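Local coordinates for protein enterotoxin SEN variant (Staphylococcus aureus, PDB 6KRY) that probably acts as a secreted superantigen toxin of the staphylococcal and streptococcal family, built from an OB-fold domain and a beta-grasp domain, at residues Lys8-Ile13 against Lys166-Ile171; Lys156-Asn159 against Tyr164-Asp167; Phe188-Tyr193 against Phe204-Asp209. All coordinates share one frame; numbering follows the deposited sequence.

Contact 1: residues Lys8-Ile13 against Lys166-Ile171; sequences KKKSDI and KDTGNI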
loop_
_atom_site.group_PDB
_atom_site.type_symbol
_atom_site.label_atom_id
_atom_site.label_comp_id
_atom_site.label_asym_id
_atom_site.label_seq_id
_atom_site.Cartn_x
_atom_site.Cartn_y
_atom_site.Cartn_z
ATOM N N LYS A 8 -14.844 10.660 4.662
ATOM C CA LYS A 8 -15.947 9.957 3.999
ATOM C C LYS A 8 -16.506 8.884 4.945
ATOM O O LYS A 8 -15.832 8.411 5.869
ATOM C CB LYS A 8 -15.468 9.292 2.705
ATOM C CG LYS A 8 -14.774 10.199 1.706
ATOM C CD LYS A 8 -15.701 11.124 0.977
ATOM C CE LYS A 8 -14.958 12.055 0.039
ATOM N NZ LYS A 8 -14.296 13.161 0.780
ATOM N N LYS A 9 -17.739 8.483 4.673
ATOM C CA LYS A 9 -18.479 7.584 5.517
ATOM C C LYS A 9 -18.459 6.162 4.930
ATOM O O LYS A 9 -18.686 5.998 3.747
ATOM C CB LYS A 9 -19.919 8.094 5.602
ATOM C CG LYS A 9 -20.529 8.028 6.982
ATOM C CD LYS A 9 -21.813 8.813 7.123
ATOM C CE LYS A 9 -22.966 7.959 7.619
ATOM N NZ LYS A 9 -22.563 6.932 8.624
ATOM N N LYS A 10 -18.230 5.142 5.768
ATOM C CA LYS A 10 -18.302 3.759 5.310
ATOM C C LYS A 10 -19.662 3.427 4.654
ATOM O O LYS A 10 -19.702 2.701 3.660
ATOM C CB LYS A 10 -18.080 2.790 6.474
ATOM C CG LYS A 10 -18.099 1.332 6.065
ATOM C CD LYS A 10 -17.891 0.406 7.217
ATOM C CE LYS A 10 -17.817 -1.032 6.788
ATOM N NZ LYS A 10 -17.463 -1.891 7.922
ATOM N N SER A 11 -20.763 3.918 5.224
ATOM C CA SER A 11 -22.114 3.581 4.745
ATOM C C SER A 11 -22.393 4.161 3.355
ATOM O O SER A 11 -23.353 3.779 2.740
ATOM C CB SER A 11 -23.148 4.015 5.712
ATOM O OG SER A 11 -23.107 5.419 5.865
ATOM N N ASP A 12 -21.552 5.060 2.845
ATOM C CA ASP A 12 -21.690 5.596 1.471
ATOM C C ASP A 12 -20.918 4.775 0.427
ATOM O O ASP A 12 -20.854 5.170 -0.759
ATOM C CB ASP A 12 -21.185 7.041 1.399
ATOM C CG ASP A 12 -22.126 8.024 2.068
ATOM O OD1 ASP A 12 -23.293 7.646 2.317
ATOM O OD2 ASP A 12 -21.680 9.153 2.357
ATOM N N ILE A 13 -20.222 3.715 0.865
ATOM C CA ILE A 13 -19.480 2.875 -0.029
ATOM C C ILE A 13 -20.409 1.730 -0.440
ATOM O O ILE A 13 -21.052 1.118 0.407
ATOM C CB ILE A 13 -18.171 2.361 0.586
ATOM C CG1 ILE A 13 -17.257 3.514 1.005
ATOM C CG2 ILE A 13 -17.473 1.443 -0.398
ATOM C CD1 ILE A 13 -15.956 3.040 1.565
ATOM N N LYS A 166 -18.608 -5.638 4.892
ATOM C CA LYS A 166 -19.896 -5.215 4.426
ATOM C C LYS A 166 -21.009 -5.432 5.469
ATOM O O LYS A 166 -22.063 -4.858 5.306
ATOM C CB LYS A 166 -20.278 -5.971 3.153
ATOM C CG LYS A 166 -20.396 -7.474 3.324
ATOM C CD LYS A 166 -20.571 -8.194 2.021
ATOM C CE LYS A 166 -20.277 -9.672 2.124
ATOM N NZ LYS A 166 -21.148 -10.346 3.090
ATOM N N ASP A 167 -20.782 -6.258 6.489
ATOM C CA ASP A 167 -21.850 -6.555 7.453
ATOM C C ASP A 167 -21.436 -6.113 8.858
ATOM O O ASP A 167 -21.988 -6.564 9.844
ATOM C CB ASP A 167 -22.225 -8.034 7.455
ATOM C CG ASP A 167 -21.059 -8.931 7.112
ATOM O OD1 ASP A 167 -19.937 -8.653 7.625
ATOM O OD2 ASP A 167 -21.271 -9.864 6.280
ATOM N N THR A 168 -20.504 -5.163 8.920
ATOM C CA THR A 168 -20.249 -4.454 10.154
ATOM C C THR A 168 -20.462 -2.948 9.913
ATOM O O THR A 168 -20.158 -2.402 8.838
ATOM C CB THR A 168 -18.861 -4.867 10.650
ATOM O OG1 THR A 168 -18.654 -4.477 12.001
ATOM C CG2 THR A 168 -17.782 -4.226 9.831
ATOM N N GLY A 169 -20.944 -2.234 10.935
ATOM C CA GLY A 169 -21.180 -0.790 10.783
ATOM C C GLY A 169 -20.808 0.030 12.000
ATOM O O GLY A 169 -21.197 1.190 12.094
ATOM N N ASN A 170 -20.006 -0.531 12.906
ATOM C CA ASN A 170 -19.678 0.167 14.160
ATOM C C ASN A 170 -18.529 1.172 13.941
ATOM O O ASN A 170 -18.445 2.128 14.675
ATOM C CB ASN A 170 -19.352 -0.821 15.267
ATOM C CG ASN A 170 -18.180 -1.652 14.836
ATOM O OD1 ASN A 170 -18.168 -2.134 13.700
ATOM N ND2 ASN A 170 -17.176 -1.738 15.696
ATOM N N ILE A 171 -17.621 0.932 12.991
ATOM C CA ILE A 171 -16.690 2.016 12.525
ATOM C C ILE A 171 -17.245 2.650 11.243
ATOM O O ILE A 171 -17.447 1.935 10.277
ATOM C CB ILE A 171 -15.268 1.466 12.322
ATOM C CG1 ILE A 171 -14.699 0.791 13.580
ATOM C CG2 ILE A 171 -14.351 2.558 11.807
ATOM C CD1 ILE A 171 -14.671 1.681 14.789
HETATM O O HOH W 1 -17.558 -0.672 10.451
#

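Contact 2: residues Lys156-Asn159 against Tyr164-Asp167; sequences KLEN and YNKD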
loop_
_atom_site.group_PDB
_atom_site.type_symbol
_atom_site.label_atom_id
_atom_site.label_comp_id
_atom_site.label_asym_id
_atom_site.label_seq_id
_atom_site.Cartn_x
_atom_site.Cartn_y
_atom_site.Cartn_z
ATOM N N LYS A 156 -3.821 -4.966 9.663
ATOM C CA LYS A 156 -4.038 -5.157 11.104
ATOM C C LYS A 156 -5.355 -4.510 11.548
ATOM O O LYS A 156 -6.143 -5.087 12.331
ATOM C CB LYS A 156 -2.856 -4.572 11.855
ATOM C CG LYS A 156 -1.668 -5.501 11.966
ATOM C CD LYS A 156 -1.329 -5.779 13.425
ATOM C CE LYS A 156 -2.569 -6.101 14.237
ATOM N NZ LYS A 156 -2.274 -7.079 15.313
ATOM N N LEU A 157 -5.675 -3.347 11.000
ATOM C CA LEU A 157 -6.948 -2.730 11.355
ATOM C C LEU A 157 -8.120 -3.583 10.856
ATOM O O LEU A 157 -9.214 -3.602 11.509
ATOM C CB LEU A 157 -7.072 -1.314 10.790
ATOM C CG LEU A 157 -6.116 -0.268 11.323
ATOM C CD1 LEU A 157 -6.306 1.052 10.583
ATOM C CD2 LEU A 157 -6.259 -0.060 12.819
ATOM N N GLU A 158 -7.982 -4.201 9.690
ATOM C CA GLU A 158 -9.096 -5.010 9.157
ATOM C C GLU A 158 -9.294 -6.185 10.127
ATOM O O GLU A 158 -10.410 -6.540 10.427
ATOM C CB GLU A 158 -8.838 -5.469 7.723
ATOM C CG GLU A 158 -9.884 -6.424 7.172
ATOM C CD GLU A 158 -11.316 -5.908 7.198
ATOM O OE1 GLU A 158 -12.261 -6.752 7.365
ATOM O OE2 GLU A 158 -11.476 -4.685 7.049
ATOM N N ASN A 159 -8.183 -6.760 10.601
ATOM C CA ASN A 159 -8.249 -7.925 11.474
ATOM C C ASN A 159 -8.910 -7.526 12.810
ATOM O O ASN A 159 -9.790 -8.245 13.285
ATOM C CB ASN A 159 -6.883 -8.570 11.684
ATOM C CG ASN A 159 -6.972 -9.734 12.651
ATOM O OD1 ASN A 159 -6.759 -9.542 13.835
ATOM N ND2 ASN A 159 -7.366 -10.902 12.178
ATOM N N TYR A 164 -13.493 -2.746 6.738
ATOM C CA TYR A 164 -14.118 -2.754 5.394
ATOM C C TYR A 164 -15.272 -3.762 5.258
ATOM O O TYR A 164 -15.934 -3.778 4.225
ATOM C CB TYR A 164 -13.064 -3.011 4.308
ATOM C CG TYR A 164 -12.101 -1.867 4.171
ATOM C CD1 TYR A 164 -12.550 -0.583 3.923
ATOM C CD2 TYR A 164 -10.742 -2.045 4.346
ATOM C CE1 TYR A 164 -11.664 0.487 3.854
ATOM C CE2 TYR A 164 -9.836 -0.996 4.228
ATOM C CZ TYR A 164 -10.298 0.272 3.977
ATOM O OH TYR A 164 -9.423 1.327 3.885
ATOM N N ASN A 165 -15.561 -4.530 6.301
ATOM C CA ASN A 165 -16.582 -5.596 6.218
ATOM C C ASN A 165 -17.962 -5.039 5.907
ATOM O O ASN A 165 -18.443 -4.122 6.586
ATOM C CB ASN A 165 -16.675 -6.398 7.510
ATOM C CG ASN A 165 -15.479 -7.281 7.641
ATOM O OD1 ASN A 165 -15.584 -8.495 7.446
ATOM N ND2 ASN A 165 -14.332 -6.656 7.849
ATOM N N LYS A 166 -18.608 -5.638 4.892
ATOM C CA LYS A 166 -19.896 -5.215 4.426
ATOM C C LYS A 166 -21.009 -5.432 5.469
ATOM O O LYS A 166 -22.063 -4.858 5.306
ATOM C CB LYS A 166 -20.278 -5.971 3.153
ATOM C CG LYS A 166 -20.396 -7.474 3.324
ATOM C CD LYS A 166 -20.571 -8.194 2.021
ATOM C CE LYS A 166 -20.277 -9.672 2.124
ATOM N NZ LYS A 166 -21.148 -10.346 3.090
ATOM N N ASP A 167 -20.782 -6.258 6.489
ATOM C CA ASP A 167 -21.850 -6.555 7.453
ATOM C C ASP A 167 -21.436 -6.113 8.858
ATOM O O ASP A 167 -21.988 -6.564 9.844
ATOM C CB ASP A 167 -22.225 -8.034 7.455
ATOM C CG ASP A 167 -21.059 -8.931 7.112
ATOM O OD1 ASP A 167 -19.937 -8.653 7.625
ATOM O OD2 ASP A 167 -21.271 -9.864 6.280
#

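Contact 3: residues Phe188-Tyr193 against Phe204-Asp209; sequences FYYDLY and FQFYSD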
loop_
_atom_site.group_PDB
_atom_site.type_symbol
_atom_site.label_atom_id
_atom_site.label_comp_id
_atom_site.label_asym_id
_atom_site.label_seq_id
_atom_site.Cartn_x
_atom_site.Cartn_y
_atom_site.Cartn_z
ATOM N N PHE A 188 0.938 13.938 7.143
ATOM C CA PHE A 188 -0.105 13.785 6.136
ATOM C C PHE A 188 -0.941 12.568 6.503
ATOM O O PHE A 188 -0.502 11.729 7.304
ATOM C CB PHE A 188 0.490 13.611 4.739
ATOM C CG PHE A 188 1.441 12.447 4.607
ATOM C CD1 PHE A 188 2.752 12.562 5.011
ATOM C CD2 PHE A 188 1.009 11.226 4.098
ATOM C CE1 PHE A 188 3.634 11.498 4.885
ATOM C CE2 PHE A 188 1.888 10.164 3.969
ATOM C CZ PHE A 188 3.200 10.306 4.343
ATOM N N TYR A 189 -2.143 12.497 5.925
ATOM C CA TYR A 189 -3.036 11.450 6.251
ATOM C C TYR A 189 -3.720 10.915 4.989
ATOM O O TYR A 189 -3.724 11.573 3.960
ATOM C CB TYR A 189 -4.042 11.925 7.299
ATOM C CG TYR A 189 -5.184 12.779 6.796
ATOM C CD1 TYR A 189 -5.106 14.166 6.807
ATOM C CD2 TYR A 189 -6.367 12.204 6.356
ATOM C CE1 TYR A 189 -6.168 14.951 6.375
ATOM C CE2 TYR A 189 -7.430 12.971 5.917
ATOM C CZ TYR A 189 -7.341 14.351 5.951
ATOM O OH TYR A 189 -8.407 15.101 5.544
ATOM N N TYR A 190 -4.229 9.684 5.107
ATOM C CA TYR A 190 -5.175 9.116 4.178
ATOM C C TYR A 190 -6.497 8.853 4.908
ATOM O O TYR A 190 -6.509 8.480 6.093
ATOM C CB TYR A 190 -4.663 7.800 3.597
ATOM C CG TYR A 190 -3.408 7.886 2.766
ATOM C CD1 TYR A 190 -3.228 8.889 1.824
ATOM C CD2 TYR A 190 -2.433 6.911 2.859
ATOM C CE1 TYR A 190 -2.074 8.977 1.064
ATOM C CE2 TYR A 190 -1.287 6.963 2.088
ATOM C CZ TYR A 190 -1.110 7.994 1.172
ATOM O OH TYR A 190 0.004 8.059 0.386
ATOM N N ASP A 191 -7.598 9.045 4.188
ATOM C CA ASP A 191 -8.896 8.711 4.653
ATOM C C ASP A 191 -9.157 7.260 4.254
ATOM O O ASP A 191 -9.161 6.936 3.066
ATOM C CB ASP A 191 -9.894 9.692 4.043
ATOM C CG ASP A 191 -11.370 9.432 4.284
ATOM O OD1 ASP A 191 -11.727 8.343 4.833
ATOM O OD2 ASP A 191 -12.187 10.343 3.898
ATOM N N LEU A 192 -9.415 6.411 5.245
ATOM C CA LEU A 192 -9.627 4.989 5.067
ATOM C C LEU A 192 -10.811 4.670 4.153
ATOM O O LEU A 192 -10.800 3.609 3.523
ATOM C CB LEU A 192 -9.824 4.307 6.428
ATOM C CG LEU A 192 -8.616 4.309 7.367
ATOM C CD1 LEU A 192 -9.000 3.704 8.703
ATOM C CD2 LEU A 192 -7.432 3.571 6.753
ATOM N N TYR A 193 -11.832 5.538 4.109
ATOM C CA TYR A 193 -13.039 5.248 3.359
ATOM C C TYR A 193 -13.091 6.073 2.079
ATOM O O TYR A 193 -14.126 6.129 1.444
ATOM C CB TYR A 193 -14.244 5.453 4.276
ATOM C CG TYR A 193 -14.292 4.421 5.371
ATOM C CD1 TYR A 193 -14.457 3.082 5.082
ATOM C CD2 TYR A 193 -14.144 4.780 6.698
ATOM C CE1 TYR A 193 -14.498 2.124 6.089
ATOM C CE2 TYR A 193 -14.152 3.832 7.713
ATOM C CZ TYR A 193 -14.340 2.504 7.409
ATOM O OH TYR A 193 -14.367 1.616 8.426
ATOM N N PHE A 204 -5.966 1.511 -5.950
ATOM C CA PHE A 204 -4.605 1.686 -5.456
ATOM C C PHE A 204 -3.790 2.623 -6.347
ATOM O O PHE A 204 -2.580 2.796 -6.135
ATOM C CB PHE A 204 -3.954 0.310 -5.312
ATOM C CG PHE A 204 -4.732 -0.617 -4.417
ATOM C CD1 PHE A 204 -5.080 -0.217 -3.143
ATOM C CD2 PHE A 204 -5.144 -1.860 -4.861
ATOM C CE1 PHE A 204 -5.899 -1.005 -2.351
ATOM C CE2 PHE A 204 -5.939 -2.666 -4.050
ATOM C CZ PHE A 204 -6.292 -2.245 -2.794
ATOM N N GLN A 205 -4.419 3.229 -7.358
ATOM C CA GLN A 205 -3.703 4.133 -8.256
ATOM C C GLN A 205 -3.009 5.286 -7.498
ATOM O O GLN A 205 -1.963 5.763 -7.939
ATOM C CB GLN A 205 -4.639 4.656 -9.358
ATOM C CG GLN A 205 -3.943 5.590 -10.331
ATOM C CD GLN A 205 -4.857 5.924 -11.486
ATOM O OE1 GLN A 205 -6.031 5.546 -11.488
ATOM N NE2 GLN A 205 -4.310 6.598 -12.490
ATOM N N PHE A 206 -3.533 5.697 -6.349
ATOM C CA PHE A 206 -2.921 6.801 -5.616
ATOM C C PHE A 206 -1.502 6.461 -5.136
ATOM O O PHE A 206 -0.712 7.399 -4.856
ATOM C CB PHE A 206 -3.786 7.286 -4.442
ATOM C CG PHE A 206 -3.892 6.386 -3.237
ATOM C CD1 PHE A 206 -4.666 5.232 -3.268
ATOM C CD2 PHE A 206 -3.262 6.721 -2.052
ATOM C CE1 PHE A 206 -4.813 4.432 -2.144
ATOM C CE2 PHE A 206 -3.417 5.930 -0.934
ATOM C CZ PHE A 206 -4.160 4.777 -0.977
ATOM N N TYR A 207 -1.171 5.170 -5.019
ATOM C CA TYR A 207 0.185 4.755 -4.611
ATOM C C TYR A 207 1.223 4.946 -5.740
ATOM O O TYR A 207 2.421 4.679 -5.506
ATOM C CB TYR A 207 0.166 3.303 -4.136
ATOM C CG TYR A 207 -0.546 3.049 -2.839
ATOM C CD1 TYR A 207 -0.312 3.828 -1.715
ATOM C CD2 TYR A 207 -1.366 1.943 -2.693
ATOM C CE1 TYR A 207 -0.951 3.550 -0.510
ATOM C CE2 TYR A 207 -2.010 1.658 -1.499
ATOM C CZ TYR A 207 -1.800 2.467 -0.392
ATOM O OH TYR A 207 -2.459 2.209 0.788
ATOM N N SER A 208 0.774 5.372 -6.948
ATOM C CA SER A 208 1.620 5.511 -8.126
ATOM C C SER A 208 2.659 6.626 -7.933
ATOM O O SER A 208 3.641 6.637 -8.674
ATOM C CB SER A 208 0.804 5.687 -9.405
ATOM O OG SER A 208 0.214 6.963 -9.425
ATOM N N ASP A 209 2.493 7.473 -6.902
ATOM C CA ASP A 209 3.444 8.520 -6.592
ATOM C C ASP A 209 4.717 7.949 -5.963
ATOM O O ASP A 209 5.736 8.648 -5.873
ATOM C CB ASP A 209 2.862 9.638 -5.719
ATOM C CG ASP A 209 2.445 9.225 -4.312
ATOM O OD1 ASP A 209 2.646 8.068 -3.970
ATOM O OD2 ASP A 209 1.889 10.095 -3.557
HETATM O O HOH W 2 1.812 6.645 -1.612
HETATM O O HOH W 3 0.401 9.901 -1.196
#

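Contact 1: residues Lys8-Ile13 against Lys166-Ile171
K10 reaches across to T168 as a straight rod, its side chain lying at about a right angle to that of the threonine. The lysine chain runs fully extended from CA (chi1 -178°), and the ammonium arrives over the T168 peptide: NZ donates to T168 O at 2.9 Å, from above the carbonyl plane rather than within it. The same nitrogen sits tightly against the methyl, 3.0 Å from T168 CG2. On the way, K10 CD brushes I171 O at 3.4 Å, and water 1 ties the two residues further, accepting from K10 NZ (2.8 Å) and donating to I171 O (2.6 Å). T168 turns its hydroxyl to its own loop, OG1 donating to N170 OD1. The buried ammonium also bonds the carbonyls of N165 and I163: here carbonyls of the loop gather round a lysine ammonium, and they probably stabilise its protonated form. The N-terminal loop leading into helix 15-26, with its 3-10 turn at 10-12, thereby docks on the beta-grasp domain at the loop linking helix 146-161 to strand 173-180, with L18 of helix 15-26 and Y193, just beyond strand 188-191, packed against K10.

Contact 2: residues Lys156-Asn159 against Tyr164-Asp167
Two torsions carry the carboxylate of E158 to the backbone of Y164: CG stands anti to the backbone N (chi1 174°), and a bend at chi2 (57°) then swings the acid away from the helix toward the chain that follows it. There OE2 takes the Y164 N-H at 2.8 Å through its syn lone pair, in a nearly straight bond of 165°. This oxygen also rests obliquely beside the tyrosine side chain, 3.6 Å from Y164 CB. N165 ND2 is modelled too close to E158 OE1 for the pair to be interpreted, and the near-coplanarity of the amide and carboxylate is equally doubtful. The acid belongs to helix 146-161 of the beta-grasp domain, the long helix that in this fold packs across the mixed sheet. The E158 side chain reaches forward past the helix end to hold the exiting loop before that loop runs on to strand 173-180. Y25 and T26 of helix 15-26 pack against E158, a buried residue, while the Y164 ring meets that of Y25. At the far end of that ring, Y164 OH is hydrogen-bonded to the carbonyl oxygen of L192 and to R154 NH1, the latter from the same helix as E158.

Contact 3: residues Phe188-Tyr193 against Phe204-Asp209
F206 stands a single ring corner over the middle of the Y190 ring: CE2 lies above the ring centre, 3.7 Å from Y190 CZ. The result is a T-shaped aromatic pair, the edge of F206 against one face of Y190, formed between strand 188-191, an outer strand of the beta-grasp sheet, and the 3-10 turn after helix 200-203. The planes stand at 83° and the centroids are 5.0 Å apart. F206 CG sits between its backbone N and carbonyl carbon (chi1 72°), which sends the ring toward the strand. Beside the pair, two separate waters join one hydroxyl to both oxygens of a single carboxylate: Y190 OH meets water 2 at 3.0 Å and water 3 at 2.5 Å, and these donate to D209 OD1 and D209 OD2 respectively. Y207 approaches the same tyrosine obliquely, its CE1 4.3 Å from Y190 CE2, and its hydroxyl is hydrogen-bonded to D150 of helix 146-161. That helix also packs on Y190 through V146, D150 and R154, so the tyrosine bridges sheet, helix and turn, while S208 and F204 touch Y104 of strand 100-109 on the OB-fold side. Each segment is tightened locally: D191 OD1 accepts from Y193 N in an Asx turn, and Q205 O receives two donors, S208 N and, in a bond of 169° at the oxygen, S208 OG at 2.9 Å.

Contacts 1 and 2 lie close together, their centres about 10 Å apart, whereas contact 3 sits about 18 Å from the centre of either. Along the chain, contact 1 spans from the N-terminal loop to 166-171, contact 2 closes within that span and ends on the same loop, and contact 3 follows both. K166 and D167 belong to the first two. Contact 3 is joined to contact 1 through D191, which bonds the backbone N of K8, and through Y193, on which I13 and I171 pack. Contacts 2 and 3 use helix 146-161 and strand 188-191 of the beta-grasp domain, while contact 1 attaches the N-terminal loop to the loop after that helix.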